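Local atomic coordinates of cycloalternan-forming enzyme (Listeria monocytogenes serovar 1/2a, PDB entry 5F7U), a protein that belongs to glycoside hydrolase family 31, joining a mutarotase-like domain, a TIM barrel, a C-terminal beta domain and a family 6 carbohydrate-binding module. Residues 360-365 / 700-705; 649-654 / 738-743; 707-712 / 717-722. The protein carries 1 engineered substitution. All coordinates share one frame; numbering follows the deposited sequence.

Contact 1. Residues 360-365 / 700-705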
loop_
_atom_site.group_PDB
_atom_site.type_symbol
_atom_site.label_atom_id
_atom_site.label_comp_id
_atom_site.label_asym_id
_atom_site.label_seq_id
_atom_site.Cartn_x
_atom_site.Cartn_y
_atom_site.Cartn_z
ATOM N N LEU A 360 -5.909 1.157 -13.761
ATOM C CA LEU A 360 -5.768 2.531 -14.247
ATOM C C LEU A 360 -4.976 2.550 -15.546
ATOM O O LEU A 360 -4.222 1.613 -15.793
ATOM C CB LEU A 360 -5.037 3.357 -13.180
ATOM C CG LEU A 360 -5.766 3.512 -11.829
ATOM C CD1 LEU A 360 -4.897 4.348 -10.914
ATOM C CD2 LEU A 360 -7.164 4.139 -11.945
ATOM N N PRO A 361 -5.136 3.611 -16.373
ATOM C CA PRO A 361 -4.290 3.715 -17.569
ATOM C C PRO A 361 -2.815 3.779 -17.252
ATOM O O PRO A 361 -2.427 4.171 -16.144
ATOM C CB PRO A 361 -4.741 5.005 -18.260
ATOM C CG PRO A 361 -5.717 5.646 -17.381
ATOM C CD PRO A 361 -6.074 4.747 -16.243
ATOM N N LYS A 362 -1.997 3.383 -18.230
ATOM C CA LYS A 362 -0.553 3.374 -18.048
ATOM C C LYS A 362 0.035 4.706 -17.612
ATOM O O LYS A 362 1.008 4.739 -16.860
ATOM C CB LYS A 362 0.131 2.895 -19.325
ATOM C CG LYS A 362 1.605 2.571 -19.108
ATOM C CD LYS A 362 2.034 1.530 -20.128
ATOM C CE LYS A 362 2.811 2.098 -21.257
ATOM N NZ LYS A 362 3.050 0.873 -22.124
ATOM N N TRP A 363 -0.556 5.812 -18.059
ATOM C CA TRP A 363 -0.036 7.124 -17.657
ATOM C C TRP A 363 -0.004 7.366 -16.157
ATOM O O TRP A 363 0.843 8.106 -15.672
ATOM C CB TRP A 363 -0.751 8.278 -18.372
ATOM C CG TRP A 363 -2.140 8.650 -17.885
ATOM C CD1 TRP A 363 -3.336 8.270 -18.449
ATOM C CD2 TRP A 363 -2.471 9.507 -16.776
ATOM N NE1 TRP A 363 -4.381 8.824 -17.750
ATOM C CE2 TRP A 363 -3.886 9.600 -16.730
ATOM C CE3 TRP A 363 -1.711 10.218 -15.829
ATOM C CZ2 TRP A 363 -4.561 10.370 -15.763
ATOM C CZ3 TRP A 363 -2.383 10.986 -14.857
ATOM C CH2 TRP A 363 -3.803 11.051 -14.837
ATOM N N ALA A 364 -0.901 6.710 -15.426
ATOM C CA ALA A 364 -0.900 6.825 -13.976
ATOM C C ALA A 364 0.395 6.295 -13.336
ATOM O O ALA A 364 0.710 6.665 -12.203
ATOM C CB ALA A 364 -2.132 6.135 -13.396
ATOM N N PHE A 365 1.137 5.468 -14.075
ATOM C CA PHE A 365 2.361 4.810 -13.570
ATOM C C PHE A 365 3.679 5.476 -13.956
ATOM O O PHE A 365 4.757 4.956 -13.641
ATOM C CB PHE A 365 2.298 3.320 -13.918
ATOM C CG PHE A 365 1.128 2.662 -13.265
ATOM C CD1 PHE A 365 1.202 2.274 -11.925
ATOM C CD2 PHE A 365 -0.088 2.546 -13.946
ATOM C CE1 PHE A 365 0.088 1.748 -11.270
ATOM C CE2 PHE A 365 -1.205 2.023 -13.306
ATOM C CZ PHE A 365 -1.117 1.613 -11.967
ATOM N N ASN A 700 12.078 2.455 -18.286
ATOM C CA ASN A 700 12.580 1.192 -18.885
ATOM C C ASN A 700 11.786 -0.011 -18.356
ATOM O O ASN A 700 11.528 -0.972 -19.080
ATOM C CB ASN A 700 14.067 0.941 -18.577
ATOM C CG ASN A 700 15.009 1.993 -19.153
ATOM O OD1 ASN A 700 15.973 2.374 -18.480
ATOM N ND2 ASN A 700 14.769 2.448 -20.387
ATOM N N LEU A 701 11.422 0.045 -17.079
ATOM C CA LEU A 701 10.660 -1.034 -16.436
ATOM C C LEU A 701 9.150 -0.888 -16.536
ATOM O O LEU A 701 8.395 -1.732 -16.026
ATOM C CB LEU A 701 11.104 -1.190 -14.973
ATOM C CG LEU A 701 12.548 -1.672 -14.740
ATOM C CD1 LEU A 701 12.871 -1.578 -13.265
ATOM C CD2 LEU A 701 12.731 -3.120 -15.190
ATOM N N LEU A 702 8.686 0.167 -17.194
ATOM C CA LEU A 702 7.232 0.391 -17.278
ATOM C C LEU A 702 6.423 -0.802 -17.823
ATOM O O LEU A 702 5.323 -1.044 -17.315
ATOM C CB LEU A 702 6.882 1.723 -17.974
ATOM C CG LEU A 702 5.421 2.196 -17.900
ATOM C CD1 LEU A 702 4.919 2.365 -16.467
ATOM C CD2 LEU A 702 5.283 3.512 -18.665
ATOM N N PRO A 703 6.957 -1.575 -18.810
ATOM C CA PRO A 703 6.135 -2.737 -19.226
ATOM C C PRO A 703 5.931 -3.776 -18.104
ATOM O O PRO A 703 4.842 -4.354 -17.999
ATOM C CB PRO A 703 6.933 -3.322 -20.400
ATOM C CG PRO A 703 7.602 -2.115 -20.985
ATOM C CD PRO A 703 8.071 -1.360 -19.754
ATOM N N TYR A 704 6.956 -3.964 -17.277
ATOM C CA TYR A 704 6.910 -4.836 -16.100
ATOM C C TYR A 704 5.990 -4.246 -15.029
ATOM O O TYR A 704 5.142 -4.957 -14.470
ATOM C CB TYR A 704 8.335 -5.010 -15.553
ATOM C CG TYR A 704 8.470 -5.695 -14.207
ATOM C CD1 TYR A 704 8.527 -7.086 -14.122
ATOM C CD2 TYR A 704 8.572 -4.945 -13.017
ATOM C CE1 TYR A 704 8.678 -7.729 -12.898
ATOM C CE2 TYR A 704 8.684 -5.578 -11.765
ATOM C CZ TYR A 704 8.756 -6.966 -11.725
ATOM O OH TYR A 704 8.888 -7.630 -10.518
ATOM N N ILE A 705 6.180 -2.956 -14.741
ATOM C CA ILE A 705 5.362 -2.252 -13.738
ATOM C C ILE A 705 3.879 -2.293 -14.102
ATOM O O ILE A 705 3.027 -2.580 -13.251
ATOM C CB ILE A 705 5.852 -0.795 -13.549
ATOM C CG1 ILE A 705 7.269 -0.803 -12.925
ATOM C CG2 ILE A 705 4.850 0.044 -12.729
ATOM C CD1 ILE A 705 7.935 0.573 -12.907
#
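Phe-365 points its CB at the start of helix 702-715, and Ile-705 CG2 reaches its ring at a slant. The ring's edge is more clearly defined: the backbone oxygen Leu-360 O lies in the plane of the ring, 3.9 Å from Phe-365 CE2. The carbonyl therefore meets the rim of ring hydrogens, the mildly positive part of an aromatic. The same oxygen accepts a hydrogen bond from the hydroxyl of Tyr-706, which ties the loop to the helix just beyond Ile-705.

Leu-702 carries most of the remaining packing, and its two methyls divide the work. CD1 rests on the root of the phenylalanine, 3.8 Å from Phe-365 CB, while CD2 sits 3.8 Å from Lys-362 CG. With CG turned opposite the backbone N (chi1 -169°), the leucine reaches out from the helix and spreads its fork over both partners. The lysine is used here for its hydrocarbon: its chain bends at chi3 (103°), so that Lys-362 CE also comes within 3.9 Å of Leu-702 CD2. A bound magnesium ion lies about 6 Å from this side chain. Ile-705 completes the apolar surface, its CG2 standing 4.3 Å from Phe-365 CB.

All four touching residues are buried. The 3-10 turn 362-365, held by the backbone hydrogen bond from Phe-365 N to Lys-362 O, leads directly into strand 367-369, the first of the eight parallel barrel strands, whereas helix 702-715 comes after the eighth, 657-660. The contact thus brings the chain's entry into the TIM barrel against a helix that follows its last strand. Behind that helix, Pro-703 leans on strands 801-806 and 835-842, and Trp-363 packs on Val-582 on the side of the turn turned from the helix.

Contact 2. Residues 649-654 / 738-743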
loop_
_atom_site.group_PDB
_atom_site.type_symbol
_atom_site.label_atom_id
_atom_site.label_comp_id
_atom_site.label_asym_id
_atom_site.label_seq_id
_atom_site.Cartn_x
_atom_site.Cartn_y
_atom_site.Cartn_z
ATOM N N THR A 649 14.103 9.633 -4.104
ATOM C CA THR A 649 13.963 9.483 -5.556
ATOM C C THR A 649 14.077 8.018 -5.965
ATOM O O THR A 649 13.224 7.520 -6.702
ATOM C CB THR A 649 15.037 10.292 -6.295
ATOM O OG1 THR A 649 14.793 11.683 -6.114
ATOM C CG2 THR A 649 15.084 9.958 -7.791
ATOM N N ALA A 650 15.117 7.342 -5.482
ATOM C CA ALA A 650 15.394 5.961 -5.871
ATOM C C ALA A 650 14.242 5.046 -5.441
ATOM O O ALA A 650 13.761 4.217 -6.228
ATOM C CB ALA A 650 16.693 5.495 -5.238
ATOM N N MET A 651 13.812 5.193 -4.189
ATOM C CA MET A 651 12.704 4.376 -3.694
ATOM C C MET A 651 11.420 4.696 -4.491
ATOM O O MET A 651 10.720 3.780 -4.903
ATOM C CB MET A 651 12.514 4.539 -2.187
ATOM C CG MET A 651 11.342 3.734 -1.610
ATOM S SD MET A 651 9.792 4.661 -1.725
ATOM C CE MET A 651 8.603 3.382 -1.356
ATOM N N ALA A 652 11.151 5.984 -4.718
ATOM C CA ALA A 652 9.909 6.412 -5.376
ATOM C C ALA A 652 9.794 5.860 -6.788
ATOM O O ALA A 652 8.695 5.468 -7.233
ATOM C CB ALA A 652 9.801 7.938 -5.396
ATOM N N ALA A 653 10.929 5.809 -7.490
ATOM C CA ALA A 653 10.968 5.279 -8.853
ATOM C C ALA A 653 10.678 3.772 -8.857
ATOM O O ALA A 653 10.247 3.234 -9.876
ATOM C CB ALA A 653 12.322 5.570 -9.492
ATOM N N PHE A 654 10.870 3.122 -7.704
ATOM C CA PHE A 654 10.563 1.690 -7.514
ATOM C C PHE A 654 9.381 1.476 -6.567
ATOM O O PHE A 654 9.373 0.508 -5.777
ATOM C CB PHE A 654 11.812 0.910 -7.025
ATOM C CG PHE A 654 12.800 0.613 -8.117
ATOM C CD1 PHE A 654 13.699 1.589 -8.545
ATOM C CD2 PHE A 654 12.798 -0.643 -8.773
ATOM C CE1 PHE A 654 14.612 1.332 -9.574
ATOM C CE2 PHE A 654 13.715 -0.911 -9.791
ATOM C CZ PHE A 654 14.620 0.082 -10.196
ATOM N N GLU A 738 12.283 -2.095 5.630
ATOM C CA GLU A 738 13.190 -1.271 4.838
ATOM C C GLU A 738 13.617 -1.968 3.549
ATOM O O GLU A 738 14.636 -1.625 2.930
ATOM C CB GLU A 738 14.403 -0.808 5.669
ATOM C CG GLU A 738 14.021 -0.113 6.971
ATOM C CD GLU A 738 15.199 0.492 7.734
ATOM O OE1 GLU A 738 16.363 0.376 7.292
ATOM O OE2 GLU A 738 14.938 1.143 8.782
ATOM N N GLN A 739 12.805 -2.933 3.133
ATOM C CA GLN A 739 12.936 -3.564 1.816
ATOM C C GLN A 739 11.575 -4.130 1.460
ATOM O O GLN A 739 10.701 -4.253 2.333
ATOM C CB GLN A 739 13.984 -4.679 1.822
ATOM C CG GLN A 739 13.621 -5.882 2.702
ATOM C CD GLN A 739 14.735 -6.914 2.711
ATOM O OE1 GLN A 739 15.779 -6.701 3.310
ATOM N NE2 GLN A 739 14.503 -8.040 2.049
ATOM N N TYR A 740 11.402 -4.512 0.200
ATOM C CA TYR A 740 10.116 -5.046 -0.238
ATOM C C TYR A 740 10.232 -5.702 -1.586
ATOM O O TYR A 740 11.250 -5.548 -2.287
ATOM C CB TYR A 740 9.071 -3.918 -0.316
ATOM C CG TYR A 740 9.479 -2.711 -1.123
ATOM C CD1 TYR A 740 9.286 -2.658 -2.522
ATOM C CD2 TYR A 740 10.047 -1.587 -0.486
ATOM C CE1 TYR A 740 9.647 -1.517 -3.256
ATOM C CE2 TYR A 740 10.406 -0.447 -1.216
ATOM C CZ TYR A 740 10.201 -0.423 -2.593
ATOM O OH TYR A 740 10.550 0.718 -3.310
ATOM N N MET A 741 9.191 -6.438 -1.962
ATOM C CA MET A 741 9.111 -6.988 -3.316
ATOM C C MET A 741 8.346 -6.005 -4.183
ATOM O O MET A 741 7.384 -5.370 -3.720
ATOM C CB MET A 741 8.389 -8.339 -3.338
ATOM C CG MET A 741 9.091 -9.461 -2.572
ATOM S SD MET A 741 10.754 -9.831 -3.168
ATOM C CE MET A 741 10.458 -10.384 -4.850
ATOM N N PHE A 742 8.768 -5.880 -5.435
ATOM C CA PHE A 742 8.137 -4.954 -6.373
ATOM C C PHE A 742 7.827 -5.734 -7.637
ATOM O O PHE A 742 8.744 -6.273 -8.272
ATOM C CB PHE A 742 9.081 -3.770 -6.645
ATOM C CG PHE A 742 8.476 -2.670 -7.468
ATOM C CD1 PHE A 742 7.265 -2.076 -7.102
ATOM C CD2 PHE A 742 9.151 -2.198 -8.595
ATOM C CE1 PHE A 742 6.717 -1.051 -7.863
ATOM C CE2 PHE A 742 8.611 -1.156 -9.351
ATOM C CZ PHE A 742 7.405 -0.582 -8.982
ATOM N N GLY A 743 6.535 -5.836 -7.975
ATOM C CA GLY A 743 6.071 -6.857 -8.957
ATOM C C GLY A 743 6.372 -8.251 -8.404
ATOM O O GLY A 743 6.578 -8.397 -7.203
#
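Tyr-740 and Phe-654 are joined by the one hydrogen bond of this contact, donated by the phenol to a backbone carbonyl just past the C-terminal end of helix 642-653. Tyr-740 OH stands 2.7 Å from Phe-654 O. The approach makes a C=O...donor angle of 120° but comes from above the carbonyl plane, 59° out of it. Seen from the tyrosine, however, the acceptor lies in the plane of the ring, at its edge. CG of Tyr-740 stands between the backbone N and carbonyl carbon (chi1 52°), which carries the hydroxyl to the end of the helix.

A second aromatic meets the same carbonyl in a different way. Phe-742 turns a face to it, and Phe-654 O hovers 3.5 Å above the plane, over the ring centre. The oxygen thus lies at the edge of one ring, whose hydroxyl bonds it, and over the face of another, which packs against it; both rings come from the same strand.

The apolar contacts are looser. The side chains of Phe-654 and Phe-742 cross at about a right angle, with Phe-654 CD2 4.0 Å from Phe-742 CD2. Met-651 bends at chi2; its CG comes within 3.6 Å of Tyr-740 OH, and its methyl CE reaches Tyr-740 CE2 at 4.2 Å. Leu-614 of helix 607-622 touches both Met-651 and Tyr-740, while Val-748 of the adjacent strand touches both phenylalanines. A helix between the seventh and eighth barrel strands is in this way packed on the antiparallel sheet of the C-terminal domain.

The contact is an apolar, largely aromatic interface with one polar link, which satisfies the phenol and the carbonyl in a buried setting. The phenol donates a hydrogen bond to a main-chain oxygen near the negative end of the helix dipole, which would probably strengthen the bond.

Contact 3. Residues 707-712 / 717-722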
loop_
_atom_site.group_PDB
_atom_site.type_symbol
_atom_site.label_atom_id
_atom_site.label_comp_id
_atom_site.label_asym_id
_atom_site.label_seq_id
_atom_site.Cartn_x
_atom_site.Cartn_y
_atom_site.Cartn_z
ATOM N N THR A 707 2.347 -4.404 -16.172
ATOM C CA THR A 707 1.844 -5.776 -16.058
ATOM C C THR A 707 1.531 -6.091 -14.595
ATOM O O THR A 707 0.523 -6.746 -14.303
ATOM C CB THR A 707 2.829 -6.802 -16.658
ATOM O OG1 THR A 707 3.010 -6.506 -18.042
ATOM C CG2 THR A 707 2.292 -8.245 -16.555
ATOM N N ALA A 708 2.386 -5.628 -13.684
ATOM C CA ALA A 708 2.108 -5.831 -12.249
ATOM C C ALA A 708 0.834 -5.102 -11.819
ATOM O O ALA A 708 0.064 -5.627 -11.013
ATOM C CB ALA A 708 3.290 -5.406 -11.384
ATOM N N ALA A 709 0.594 -3.920 -12.380
ATOM C CA ALA A 709 -0.639 -3.178 -12.083
ATOM C C ALA A 709 -1.884 -3.984 -12.504
ATOM O O ALA A 709 -2.873 -4.058 -11.764
ATOM C CB ALA A 709 -0.620 -1.815 -12.764
ATOM N N LYS A 710 -1.809 -4.632 -13.658
ATOM C CA LYS A 710 -2.902 -5.477 -14.127
ATOM C C LYS A 710 -3.072 -6.699 -13.233
ATOM O O LYS A 710 -4.202 -7.106 -12.974
ATOM C CB LYS A 710 -2.659 -5.895 -15.592
ATOM C CG LYS A 710 -3.633 -6.919 -16.170
ATOM C CD LYS A 710 -4.971 -6.313 -16.534
ATOM C CE LYS A 710 -5.595 -6.975 -17.761
ATOM N NZ LYS A 710 -5.504 -8.466 -17.765
ATOM N N ASP A 711 -1.955 -7.262 -12.762
ATOM C CA ASP A 711 -2.006 -8.416 -11.854
ATOM C C ASP A 711 -2.676 -8.062 -10.523
ATOM O O ASP A 711 -3.351 -8.898 -9.916
ATOM C CB ASP A 711 -0.627 -9.008 -11.600
ATOM C CG ASP A 711 -0.696 -10.482 -11.167
ATOM O OD1 ASP A 711 -1.520 -11.241 -11.727
ATOM O OD2 ASP A 711 0.091 -10.880 -10.290
ATOM N N THR A 712 -2.498 -6.822 -10.074
ATOM C CA THR A 712 -3.264 -6.350 -8.898
ATOM C C THR A 712 -4.769 -6.402 -9.182
ATOM O O THR A 712 -5.551 -6.904 -8.369
ATOM C CB THR A 712 -2.899 -4.906 -8.528
ATOM O OG1 THR A 712 -1.542 -4.846 -8.099
ATOM C CG2 THR A 712 -3.821 -4.409 -7.388
ATOM N N LYS A 717 -2.815 -9.276 -6.287
ATOM C CA LYS A 717 -1.426 -9.201 -5.851
ATOM C C LYS A 717 -0.957 -7.749 -5.898
ATOM O O LYS A 717 -0.843 -7.164 -6.969
ATOM C CB LYS A 717 -0.529 -10.054 -6.729
ATOM C CG LYS A 717 0.877 -10.217 -6.178
ATOM C CD LYS A 717 1.410 -11.543 -6.656
ATOM C CE LYS A 717 2.853 -11.684 -6.300
ATOM N NZ LYS A 717 3.324 -12.840 -7.108
ATOM N N SER A 718 -0.690 -7.166 -4.730
ATOM C CA SER A 718 -0.242 -5.772 -4.697
ATOM C C SER A 718 1.111 -5.609 -5.366
ATOM O O SER A 718 1.903 -6.550 -5.416
ATOM C CB SER A 718 -0.191 -5.268 -3.251
ATOM O OG SER A 718 -1.520 -5.246 -2.735
ATOM N N MET A 719 1.369 -4.403 -5.879
ATOM C CA MET A 719 2.606 -4.123 -6.613
ATOM C C MET A 719 3.846 -4.111 -5.723
ATOM O O MET A 719 4.904 -4.623 -6.107
ATOM C CB MET A 719 2.483 -2.800 -7.358
ATOM C CG MET A 719 1.555 -2.921 -8.559
ATOM S SD MET A 719 1.104 -1.312 -9.205
ATOM C CE MET A 719 2.572 -0.918 -10.136
ATOM N N MET A 720 3.702 -3.531 -4.531
ATOM C CA MET A 720 4.819 -3.426 -3.604
ATOM C C MET A 720 4.425 -4.179 -2.356
ATOM O O MET A 720 3.384 -3.864 -1.790
ATOM C CB MET A 720 5.053 -1.948 -3.275
ATOM C CG MET A 720 6.154 -1.725 -2.260
ATOM S SD MET A 720 6.464 0.017 -1.872
ATOM C CE MET A 720 4.832 0.465 -1.312
ATOM N N ARG A 721 5.219 -5.171 -1.930
ATOM C CA ARG A 721 4.794 -6.047 -0.825
ATOM C C ARG A 721 5.872 -6.237 0.236
ATOM O O ARG A 721 7.043 -6.415 -0.075
ATOM C CB ARG A 721 4.376 -7.441 -1.359
ATOM C CG ARG A 721 3.236 -7.412 -2.370
ATOM C CD ARG A 721 2.848 -8.780 -2.955
ATOM N NE ARG A 721 4.006 -9.527 -3.478
ATOM C CZ ARG A 721 4.722 -9.178 -4.548
ATOM N NH1 ARG A 721 5.770 -9.923 -4.924
ATOM N NH2 ARG A 721 4.389 -8.098 -5.263
ATOM N N GLN A 722 5.432 -6.260 1.489
ATOM C CA GLN A 722 6.310 -6.543 2.630
ATOM C C GLN A 722 6.768 -8.010 2.453
ATOM O O GLN A 722 6.013 -8.848 1.896
ATOM C CB GLN A 722 5.480 -6.347 3.906
ATOM C CG GLN A 722 6.272 -6.225 5.215
ATOM C CD GLN A 722 6.687 -7.593 5.752
ATOM O OE1 GLN A 722 5.990 -8.576 5.548
ATOM N NE2 GLN A 722 7.835 -7.661 6.422
HETATM O O HOH W 1 1.367 -6.694 -8.766
#
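A tight helix-to-strand reversal links helix 702-715 to strand 720-721, an outermost strand of the C-terminal domain's antiparallel sheet, and the carbonyl of Lys-717 is its anchor. Thr-712 OG1 donates to Lys-717 O at 2.7 Å, tilted 29° from the carbonyl plane. The hydroxyl lies beside the threonine's own backbone N (chi1 -65°) and has a second hydrogen-bond partner in Ser-626 OG. A water also grips Lys-717 O, donating to it at 2.9 Å and to Ala-708 O, one turn back along the helix, at 2.8 Å.

Beyond this polar patch, Met-719 lays its chain over the helix: CG meets Ala-708 CB at 4.1 Å and SD meets Ala-709 CB at 4.0 Å. Asp-711 touches the aliphatic part of Lys-717 through OD2, but their charged atoms do not meet (Asp-711 OD2 to Lys-717 NZ 4.9 Å): Asp-711 OD1 hydrogen-bonds Asn-715 and Lys-717 NZ forms a salt bridge with Asp-744. The extended lysine passes over the guanidinium of Arg-721, placing CE 3.5 Å above the plane. That guanidinium has a salt bridge from NH1 to Asp-726, and near its plane Arg-721 NH2 gives a 2.9 Å hydrogen bond to Ser-718 O.

From the N terminus, 360-365 opens contact 1 just before the first barrel strand, and 649-654 opens contact 2 on the helix preceding the eighth. Contact 1 then closes at 700-705 while contact 2 is still open, so the two loops cross. Contact 3, a short loop from 707-712 to 717-722, follows in series and lies wholly within the span that contact 2 closes at 738-743. Helix 702-715 serves contacts 1 and 3, while neighbouring strands 720-721 and 740-742 unite contacts 2 and 3 in one sheet. A probable hydrogen bond, Tyr-704 OH to Phe-742 O, joins contacts 1 and 2, binding barrel and C-terminal domain together.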